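Transglutaminase-like domain-containing protein (Streptococcus suis, PDB 4XZ7) is a transglutaminase that probably cross-links proteins through their glutamine side chains and acts as an antiphagocytic virulence factor. Local coordinates at residues F191-D196 with F376-K380. Residues are numbered along the deposited sequence; the frame is centred on the assembly and turned at random.
Sequences FIANDD and FNKEK
Asn377 reaches helix 188-205 through its amide nitrogen. ND2 gives a hydrogen bond to Asp195 OD2, 2.9 Å long with an N-H...O angle of 154°. The bond uses the anti lone pair of OD2, away from OD1. The two side chains extend toward each other, their carboxylate and amide planes only 12° apart, but OD2 sits somewhat out of the amide plane. The CG of Asn377 is anti to its backbone N (chi1 -159°), which sends the amide across to the helix. Ile192 lies beside this amide, its CG2 3.9 Å from Asn377 ND2.

The apolar part is closely packed. Phe191 CD2 meets the edge of the Phe376 ring at CD2, 3.8 Å away, and the two side chains run antiparallel. Ile192 crosses Phe376 at about a right angle, with CG1 3.9 Å from CE2. Phe107 of the second subunit meets both rings, so this cluster is part of the homodimer interface.

The other side is looser and more polar. A water takes a hydrogen bond from Asn377 ND2 and donates one to the carbonyl Ile192 O, each 2.9 Å long. Its bond from Lys380 NZ is weak. The bent Lys380 chain brings NZ to Asp196 OD1 in a long salt bridge of 3.4 Å between partly exposed residues.

Arg273, on helix 264-277 in the transglutaminase-like region, forms a salt bridge with Asp195 OD2 and a hydrogen bond with Phe376 O. It thus joins loop 376-380, after helix 359-365, to both helices. Amide and guanidinium together would probably keep this buried carboxylate ionised.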
# COMPACT_ATOMS: atom_id res chain seq x y z
N PHE B 191 9.54 10.99 -16.03
CA PHE B 191 10.96 10.67 -16.09
C PHE B 191 11.77 11.84 -16.65
O PHE B 191 12.84 12.19 -16.13
CB PHE B 191 11.20 9.41 -16.93
CG PHE B 191 12.64 8.95 -16.94
CD1 PHE B 191 13.11 8.10 -15.95
CD2 PHE B 191 13.52 9.37 -17.93
CE1 PHE B 191 14.43 7.68 -15.94
CE2 PHE B 191 14.84 8.95 -17.93
CZ PHE B 191 15.30 8.10 -16.93
N ILE B 192 11.26 12.45 -17.72
CA ILE B 192 11.88 13.63 -18.29
C ILE B 192 11.89 14.80 -17.28
O ILE B 192 12.89 15.51 -17.17
CB ILE B 192 11.17 14.06 -19.58
CG1 ILE B 192 11.36 12.97 -20.64
CG2 ILE B 192 11.73 15.38 -20.09
CD1 ILE B 192 10.36 13.04 -21.77
N ALA B 193 10.82 14.98 -16.51
CA ALA B 193 10.81 16.07 -15.54
C ALA B 193 11.85 15.82 -14.43
O ALA B 193 12.53 16.74 -13.97
CB ALA B 193 9.43 16.26 -14.94
N ASN B 194 11.98 14.56 -14.02
CA ASN B 194 13.05 14.20 -13.10
C ASN B 194 14.45 14.48 -13.67
O ASN B 194 15.33 14.97 -12.96
CB ASN B 194 12.94 12.73 -12.70
CG ASN B 194 13.70 12.43 -11.43
OD1 ASN B 194 13.39 12.97 -10.38
ND2 ASN B 194 14.71 11.58 -11.53
N ASP B 195 14.66 14.16 -14.95
CA ASP B 195 15.92 14.46 -15.62
C ASP B 195 16.17 15.96 -15.61
O ASP B 195 17.33 16.42 -15.58
CB ASP B 195 15.92 13.95 -17.06
CG ASP B 195 16.57 12.59 -17.20
OD1 ASP B 195 16.94 11.99 -16.16
OD2 ASP B 195 16.70 12.12 -18.34
N ASP B 196 15.09 16.73 -15.62
CA ASP B 196 15.25 18.18 -15.52
C ASP B 196 15.70 18.57 -14.12
O ASP B 196 16.61 19.39 -13.98
CB ASP B 196 13.95 18.91 -15.87
CG ASP B 196 14.18 20.40 -16.06
OD1 ASP B 196 14.81 20.79 -17.09
OD2 ASP B 196 13.75 21.18 -15.19
N PHE B 376 17.69 6.90 -22.70
CA PHE B 376 16.51 7.64 -23.09
C PHE B 376 16.70 9.08 -22.70
O PHE B 376 17.51 9.38 -21.83
CB PHE B 376 15.27 7.04 -22.41
CG PHE B 376 13.99 7.80 -22.64
CD1 PHE B 376 13.25 7.61 -23.80
CD2 PHE B 376 13.50 8.67 -21.68
CE1 PHE B 376 12.06 8.31 -24.00
CE2 PHE B 376 12.32 9.36 -21.88
CZ PHE B 376 11.60 9.18 -23.04
N ASN B 377 15.97 9.98 -23.35
CA ASN B 377 16.13 11.41 -23.13
C ASN B 377 17.57 11.83 -23.38
O ASN B 377 18.10 12.72 -22.71
CB ASN B 377 15.69 11.79 -21.71
CG ASN B 377 15.34 13.25 -21.59
OD1 ASN B 377 15.10 13.91 -22.59
ND2 ASN B 377 15.31 13.76 -20.36
N LYS B 378 18.20 11.18 -24.37
CA LYS B 378 19.62 11.36 -24.70
C LYS B 378 20.03 12.81 -24.94
O LYS B 378 21.21 13.14 -24.84
CB LYS B 378 19.97 10.54 -25.96
CG LYS B 378 19.84 9.04 -25.77
CD LYS B 378 20.38 8.25 -26.95
CE LYS B 378 20.40 6.78 -26.58
NZ LYS B 378 21.13 5.96 -27.58
N GLU B 379 19.05 13.66 -25.23
CA GLU B 379 19.34 15.04 -25.56
C GLU B 379 19.80 15.82 -24.34
O GLU B 379 20.49 16.82 -24.47
CB GLU B 379 18.11 15.71 -26.17
CG GLU B 379 17.23 16.44 -25.16
CD GLU B 379 17.24 17.94 -25.37
OE1 GLU B 379 17.08 18.68 -24.37
OE2 GLU B 379 17.41 18.38 -26.53
N LYS B 380 19.44 15.37 -23.14
CA LYS B 380 19.79 16.13 -21.95
C LYS B 380 21.28 15.97 -21.61
O LYS B 380 21.79 16.66 -20.72
CB LYS B 380 18.91 15.73 -20.77
CG LYS B 380 18.18 16.92 -20.16
CD LYS B 380 17.37 17.67 -21.22
CE LYS B 380 17.15 19.13 -20.84
NZ LYS B 380 16.69 19.28 -19.42
O HOH W 1 14.90 16.38 -19.10